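Local coordinates for protein N5-carboxyaminoimidazole ribonucleotide synthetase (Bacillus anthracis, PDB 3QFF) that uses ATP and bicarbonate to carboxylate aminoimidazole ribonucleotide, forming N5-carboxyaminoimidazole ribonucleotide in the purine biosynthesis pathway, at residues 112-117 / 128-133; 28-33 / 38-43. One frame throughout, in Å; residues are numbered along the deposited sequence.

In the fold
Interaction 2 comes first along the chain, tying helix 24-35 to strand 39-44 in the N-terminal preATP-grasp domain. Interaction 1 joins helix 113-122 to strand 130-133, an edge strand of a small four-stranded antiparallel sheet in the ATP-grasp part of the protein, and lies next to the nucleotide. Their centres are about 35 Å apart, on opposite sides of the centre of the chain, and their nearest atoms about 16 Å, so the two do not touch. ADP meets only interaction 1, where R113 binds the diphosphate of the nucleotide. Interaction 2 instead lies near the second subunit, which M28 and L31 touch.

Interaction 1 of 2, residues 112-117 / 128-133; sequences NRFTEK and ATYRLV. With ADP (adenosine-5'-diphosphate), chain C.
K117 CB sits over one face of the Y130 ring, 3.6 Å from Y130 CZ, a CH-pi contact, while F114 meets the same ring at its edge. The F114 ring in turn carries L132 CD1 on one face, 4.1 Å from its centroid, again CH-pi. The two ring planes are inclined at 69°, an oblique pairing in which F114 CE1 comes within 3.8 Å of Y130 CE2. L132 CB also presses on F114 CE1, at 3.6 Å. Chi1 of -175° swings the F114 ring off the helix and out to the strand, a flat apolar group wide enough to meet both Y130 and the branched L132.

This helix-on-strand packing belongs to the ATP-grasp fold, in which strand 130-133 borders a small antiparallel sheet near the nucleotide. Tyrosine suits its place: the ring offers K117 an apolar face, and its OH is hydrogen-bonded to E121 and N118 of helix 113-122. Lysine serves twice, with methylenes on the ring and NZ in a salt bridge to E188, whose other carboxylate oxygen is hydrogen-bonded to ADP.

N112 is the N-cap, its short amide folding back: N112 OD1 accepts from T115 N at 3.1 Å and, weakly, from F114 N. R113, the helix's first residue, has the long cationic chain a diphosphate needs; R113 NH1 gives a nearly straight bond (166°) to ADP O2B, 2.7 Å away and in the guanidinium plane, and E274 pairs with NH2.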
loop_
_atom_site.group_PDB
_atom_site.type_symbol
_atom_site.label_atom_id
_atom_site.label_comp_id
_atom_site.label_asym_id
_atom_site.label_seq_id
_atom_site.Cartn_x
_atom_site.Cartn_y
_atom_site.Cartn_z
ATOM N N ASN A 112 16.800 23.956 -13.954
ATOM C CA ASN A 112 18.051 24.672 -14.147
ATOM C C ASN A 112 18.562 25.117 -12.780
ATOM O O ASN A 112 17.860 25.849 -12.078
ATOM C CB ASN A 112 17.815 25.889 -15.070
ATOM C CG ASN A 112 19.089 26.691 -15.341
ATOM O OD1 ASN A 112 19.723 27.201 -14.423
ATOM N ND2 ASN A 112 19.452 26.821 -16.627
ATOM N N ARG A 113 19.764 24.665 -12.412
ATOM C CA ARG A 113 20.332 24.915 -11.068
ATOM C C ARG A 113 20.417 26.395 -10.728
ATOM O O ARG A 113 20.200 26.795 -9.583
ATOM C CB ARG A 113 21.733 24.308 -10.931
ATOM C CG ARG A 113 21.780 22.790 -10.991
ATOM C CD ARG A 113 23.135 22.287 -10.489
ATOM N NE ARG A 113 23.294 20.855 -10.736
ATOM C CZ ARG A 113 22.926 19.904 -9.880
ATOM N NH1 ARG A 113 23.109 18.628 -10.199
ATOM N NH2 ARG A 113 22.380 20.229 -8.709
ATOM N N PHE A 114 20.741 27.210 -11.724
ATOM C CA PHE A 114 20.803 28.658 -11.515
ATOM C C PHE A 114 19.416 29.258 -11.303
ATOM O O PHE A 114 19.191 29.966 -10.326
ATOM C CB PHE A 114 21.544 29.360 -12.666
ATOM C CG PHE A 114 21.731 30.830 -12.444
ATOM C CD1 PHE A 114 22.747 31.294 -11.614
ATOM C CD2 PHE A 114 20.870 31.746 -13.028
ATOM C CE1 PHE A 114 22.921 32.659 -11.397
ATOM C CE2 PHE A 114 21.036 33.118 -12.810
ATOM C CZ PHE A 114 22.061 33.566 -11.983
ATOM N N THR A 115 18.484 28.973 -12.210
ATOM C CA THR A 115 17.094 29.415 -12.045
ATOM C C THR A 115 16.539 28.964 -10.690
ATOM O O THR A 115 15.848 29.729 -10.000
ATOM C CB THR A 115 16.204 28.904 -13.198
ATOM O OG1 THR A 115 16.838 29.230 -14.434
ATOM C CG2 THR A 115 14.849 29.571 -13.180
ATOM N N GLU A 116 16.881 27.733 -10.315
ATOM C CA GLU A 116 16.402 27.109 -9.086
ATOM C C GLU A 116 16.868 27.889 -7.853
ATOM O O GLU A 116 16.048 28.246 -7.014
ATOM C CB GLU A 116 16.864 25.645 -9.020
ATOM C CG GLU A 116 16.417 24.835 -7.807
ATOM C CD GLU A 116 16.849 23.380 -7.909
ATOM O OE1 GLU A 116 18.059 23.112 -8.102
ATOM O OE2 GLU A 116 15.981 22.488 -7.824
ATOM N N LYS A 117 18.171 28.160 -7.761
ATOM C CA LYS A 117 18.715 28.948 -6.649
ATOM C C LYS A 117 18.139 30.366 -6.561
ATOM O O LYS A 117 17.816 30.838 -5.454
ATOM C CB LYS A 117 20.246 28.932 -6.658
ATOM C CG LYS A 117 20.773 27.643 -6.034
ATOM C CD LYS A 117 22.276 27.607 -5.928
ATOM C CE LYS A 117 22.714 26.705 -4.775
ATOM N NZ LYS A 117 22.115 25.327 -4.865
ATOM N N ALA A 128 23.712 28.131 -0.489
ATOM C CA ALA A 128 25.154 28.389 -0.550
ATOM C C ALA A 128 25.400 29.476 -1.586
ATOM O O ALA A 128 24.698 29.554 -2.605
ATOM C CB ALA A 128 25.901 27.143 -0.933
ATOM N N THR A 129 26.396 30.309 -1.321
ATOM C CA THR A 129 26.711 31.408 -2.208
ATOM C C THR A 129 27.199 30.820 -3.539
ATOM O O THR A 129 27.870 29.783 -3.572
ATOM C CB THR A 129 27.680 32.400 -1.530
ATOM O OG1 THR A 129 28.638 31.673 -0.770
ATOM C CG2 THR A 129 26.932 33.275 -0.538
ATOM N N TYR A 130 26.771 31.424 -4.639
ATOM C CA TYR A 130 26.935 30.802 -5.948
ATOM C C TYR A 130 27.115 31.855 -7.032
ATOM O O TYR A 130 26.698 33.006 -6.862
ATOM C CB TYR A 130 25.725 29.904 -6.268
ATOM C CG TYR A 130 24.412 30.671 -6.395
ATOM C CD1 TYR A 130 23.714 31.094 -5.266
ATOM C CD2 TYR A 130 23.882 30.991 -7.652
ATOM C CE1 TYR A 130 22.513 31.810 -5.376
ATOM C CE2 TYR A 130 22.687 31.708 -7.768
ATOM C CZ TYR A 130 22.013 32.113 -6.631
ATOM O OH TYR A 130 20.837 32.830 -6.745
ATOM N N ARG A 131 27.745 31.443 -8.137
ATOM C CA ARG A 131 27.936 32.289 -9.318
ATOM C C ARG A 131 27.664 31.512 -10.594
ATOM O O ARG A 131 28.105 30.363 -10.749
ATOM C CB ARG A 131 29.374 32.830 -9.396
ATOM C CG ARG A 131 29.815 33.723 -8.253
ATOM C CD ARG A 131 29.082 35.056 -8.211
ATOM N NE ARG A 131 29.617 35.901 -7.144
ATOM C CZ ARG A 131 29.127 35.986 -5.910
ATOM N NH1 ARG A 131 28.054 35.285 -5.547
ATOM N NH2 ARG A 131 29.717 36.790 -5.037
ATOM N N LEU A 132 26.961 32.154 -11.524
ATOM C CA LEU A 132 26.740 31.572 -12.846
ATOM C C LEU A 132 28.060 31.551 -13.617
ATOM O O LEU A 132 28.801 32.535 -13.596
ATOM C CB LEU A 132 25.699 32.388 -13.617
ATOM C CG LEU A 132 25.311 31.882 -14.999
ATOM C CD1 LEU A 132 24.524 30.566 -14.887
ATOM C CD2 LEU A 132 24.530 32.965 -15.774
ATOM N N VAL A 133 28.347 30.431 -14.285
ATOM C CA VAL A 133 29.556 30.302 -15.101
ATOM C C VAL A 133 29.189 29.885 -16.527
ATOM O O VAL A 133 28.772 28.740 -16.782
ATOM C CB VAL A 133 30.596 29.324 -14.472
ATOM C CG1 VAL A 133 31.777 29.068 -15.429
ATOM C CG2 VAL A 133 31.101 29.875 -13.141
HETATM P PB ADP C . 23.014 15.912 -7.869
HETATM O O1B ADP C . 23.861 15.106 -8.826
HETATM O O2B ADP C . 21.985 16.771 -8.572
HETATM O O3B ADP C . 22.473 15.097 -6.718
HETATM P PA ADP C . 23.940 17.773 -5.824
HETATM O O1A ADP C . 22.844 17.177 -4.964
HETATM O O2A ADP C . 23.961 19.258 -6.107
HETATM O O3A ADP C . 24.062 16.977 -7.232
HETATM O "O5'" ADP C . 25.346 17.439 -5.121
HETATM C "C5'" ADP C . 25.781 16.086 -5.005
HETATM C "C4'" ADP C . 26.526 15.908 -3.691
HETATM O "O4'" ADP C . 27.640 16.803 -3.656
HETATM C "C3'" ADP C . 25.655 16.247 -2.492
HETATM O "O3'" ADP C . 25.064 15.070 -1.935
HETATM C "C2'" ADP C . 26.604 16.922 -1.521
HETATM O "O2'" ADP C . 27.112 15.962 -0.590
HETATM C "C1'" ADP C . 27.753 17.433 -2.375
HETATM N N9 ADP C . 27.663 18.913 -2.523
HETATM C C8 ADP C . 27.026 19.574 -3.513
HETATM N N7 ADP C . 27.133 20.917 -3.358
HETATM C C5 ADP C . 27.856 21.140 -2.248
HETATM C C6 ADP C . 28.342 22.334 -1.511
HETATM N N6 ADP C . 28.067 23.590 -1.945
HETATM N N1 ADP C . 29.070 22.121 -0.386
HETATM C C2 ADP C . 29.352 20.883 0.062
HETATM N N3 ADP C . 28.943 19.761 -0.558
HETATM C C4 ADP C . 28.208 19.819 -1.699
#

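Interaction 2 of 2, residues 28-33 / 38-43; sequences MMALAA and YKIAVL
A33 and I40 make the tight end of this contact: the methyl CB of A33 is 3.5 Å from I40 CD1, and I40 spreads its two branches along the helix so that I40 CG2 reaches A30 CB, at 3.8 Å. With CG1 anti to the carbonyl carbon (chi1 -57°) and the chain folded round by chi2, CD1 ends on A33 CB, while CG2 and CG1 both lie against the methyl of A30. Alanine fits both helix positions because a single methyl lets the strand come close, the CA atoms of A30 and I40 being 6.4 Å apart, and the branched isoleucine is broad enough to meet two such methyls one turn apart.

The polar link at this end is the backbone bond from Y38 N to A33 O, 3.0 Å long and 161° at the hydrogen. It runs from Y38, just beyond the helix, back five residues to A33 in its last turn, a 6-to-1 bond of the kind found in Schellman motifs. A33 O also lies near the plane of the Y38 ring at its edge, 3.4 Å from Y38 CD2, and the phenol OH is hydrogen-bonded to the carbonyl of I11.

These pieces form the second half of the beta-alpha-beta unit made by strand 16-20, helix 24-35 and strand 39-44 of the Rossmann-like N-terminal domain. I17 of the first strand also touches A33 and Y38, adding to the apolar layer between helix and sheet.

Beyond I40 the strand diverges from the helix, and L43 packs instead on helix 66-74. K39 points away from the helix, a partly exposed place that tolerates a long charged chain, whereas on the helix's far side L31 meets L31 of the second subunit.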
loop_
_atom_site.group_PDB
_atom_site.type_symbol
_atom_site.label_atom_id
_atom_site.label_comp_id
_atom_site.label_asym_id
_atom_site.label_seq_id
_atom_site.Cartn_x
_atom_site.Cartn_y
_atom_site.Cartn_z
ATOM N N MET A 28 4.770 3.270 -8.411
ATOM C CA MET A 28 4.299 3.488 -7.045
ATOM C C MET A 28 3.132 4.484 -6.933
ATOM O O MET A 28 2.231 4.285 -6.108
ATOM C CB MET A 28 5.464 3.847 -6.129
ATOM C CG MET A 28 6.313 2.619 -5.816
ATOM S SD MET A 28 7.751 2.956 -4.802
ATOM C CE MET A 28 8.876 3.786 -5.932
ATOM N N MET A 29 3.119 5.516 -7.775
ATOM C CA MET A 29 1.945 6.419 -7.863
ATOM C C MET A 29 0.734 5.578 -8.288
ATOM O O MET A 29 -0.379 5.725 -7.768
ATOM C CB MET A 29 2.156 7.492 -8.952
ATOM C CG MET A 29 3.043 8.695 -8.605
ATOM S SD MET A 29 3.144 9.789 -10.076
ATOM C CE MET A 29 4.404 10.970 -9.590
ATOM N N ALA A 30 0.963 4.724 -9.277
ATOM C CA ALA A 30 -0.112 3.957 -9.897
ATOM C C ALA A 30 -0.695 2.914 -8.944
ATOM O O ALA A 30 -1.907 2.681 -8.940
ATOM C CB ALA A 30 0.379 3.311 -11.191
ATOM N N LEU A 31 0.167 2.302 -8.131
ATOM C CA LEU A 31 -0.286 1.365 -7.091
ATOM C C LEU A 31 -1.152 2.049 -6.035
ATOM O O LEU A 31 -2.183 1.508 -5.618
ATOM C CB LEU A 31 0.901 0.632 -6.449
ATOM C CG LEU A 31 1.516 -0.454 -7.369
ATOM C CD1 LEU A 31 2.901 -0.855 -6.903
ATOM C CD2 LEU A 31 0.617 -1.690 -7.432
ATOM N N ALA A 32 -0.746 3.255 -5.641
ATOM C CA ALA A 32 -1.498 4.075 -4.684
ATOM C C ALA A 32 -2.860 4.457 -5.270
ATOM O O ALA A 32 -3.890 4.436 -4.580
ATOM C CB ALA A 32 -0.684 5.353 -4.350
ATOM N N ALA A 33 -2.860 4.828 -6.552
ATOM C CA ALA A 33 -4.087 5.297 -7.207
ATOM C C ALA A 33 -5.091 4.149 -7.356
ATOM O O ALA A 33 -6.297 4.347 -7.244
ATOM C CB ALA A 33 -3.756 5.894 -8.570
ATOM N N TYR A 38 -8.768 4.300 -8.964
ATOM C CA TYR A 38 -8.440 5.002 -10.206
ATOM C C TYR A 38 -7.941 4.043 -11.283
ATOM O O TYR A 38 -7.358 2.993 -10.988
ATOM C CB TYR A 38 -7.399 6.110 -9.969
ATOM C CG TYR A 38 -7.955 7.262 -9.196
ATOM C CD1 TYR A 38 -8.696 8.259 -9.830
ATOM C CD2 TYR A 38 -7.778 7.343 -7.811
ATOM C CE1 TYR A 38 -9.232 9.314 -9.118
ATOM C CE2 TYR A 38 -8.317 8.405 -7.080
ATOM C CZ TYR A 38 -9.038 9.384 -7.737
ATOM O OH TYR A 38 -9.565 10.425 -7.007
ATOM N N LYS A 39 -8.189 4.419 -12.534
ATOM C CA LYS A 39 -7.622 3.744 -13.698
ATOM C C LYS A 39 -6.333 4.480 -14.068
ATOM O O LYS A 39 -6.205 5.671 -13.798
ATOM C CB LYS A 39 -8.650 3.778 -14.843
ATOM C CG LYS A 39 -8.167 3.205 -16.173
ATOM C CD LYS A 39 -9.354 3.006 -17.150
ATOM C CE LYS A 39 -8.858 2.635 -18.558
ATOM N NZ LYS A 39 -9.989 2.357 -19.506
ATOM N N ILE A 40 -5.374 3.774 -14.657
ATOM C CA ILE A 40 -4.062 4.342 -14.933
ATOM C C ILE A 40 -3.662 4.196 -16.402
ATOM O O ILE A 40 -3.735 3.096 -16.971
ATOM C CB ILE A 40 -2.952 3.675 -14.053
ATOM C CG1 ILE A 40 -3.278 3.803 -12.553
ATOM C CG2 ILE A 40 -1.537 4.240 -14.396
ATOM C CD1 ILE A 40 -3.297 5.226 -12.019
ATOM N N ALA A 41 -3.248 5.310 -17.006
ATOM C CA ALA A 41 -2.590 5.288 -18.322
ATOM C C ALA A 41 -1.161 5.789 -18.163
ATOM O O ALA A 41 -0.915 6.735 -17.413
ATOM C CB ALA A 41 -3.367 6.148 -19.331
ATOM N N VAL A 42 -0.212 5.164 -18.852
ATOM C CA VAL A 42 1.184 5.594 -18.767
ATOM C C VAL A 42 1.780 5.748 -20.166
ATOM O O VAL A 42 1.450 4.987 -21.078
ATOM C CB VAL A 42 2.051 4.615 -17.894
ATOM C CG1 VAL A 42 1.946 3.174 -18.392
ATOM C CG2 VAL A 42 3.530 5.051 -17.838
ATOM N N LEU A 43 2.643 6.747 -20.322
ATOM C CA LEU A 43 3.474 6.897 -21.522
ATOM C C LEU A 43 4.949 6.776 -21.150
ATOM O O LEU A 43 5.414 7.421 -20.203
ATOM C CB LEU A 43 3.202 8.237 -22.208
ATOM C CG LEU A 43 3.954 8.630 -23.490
ATOM C CD1 LEU A 43 3.176 9.716 -24.192
ATOM C CD2 LEU A 43 5.380 9.114 -23.216
#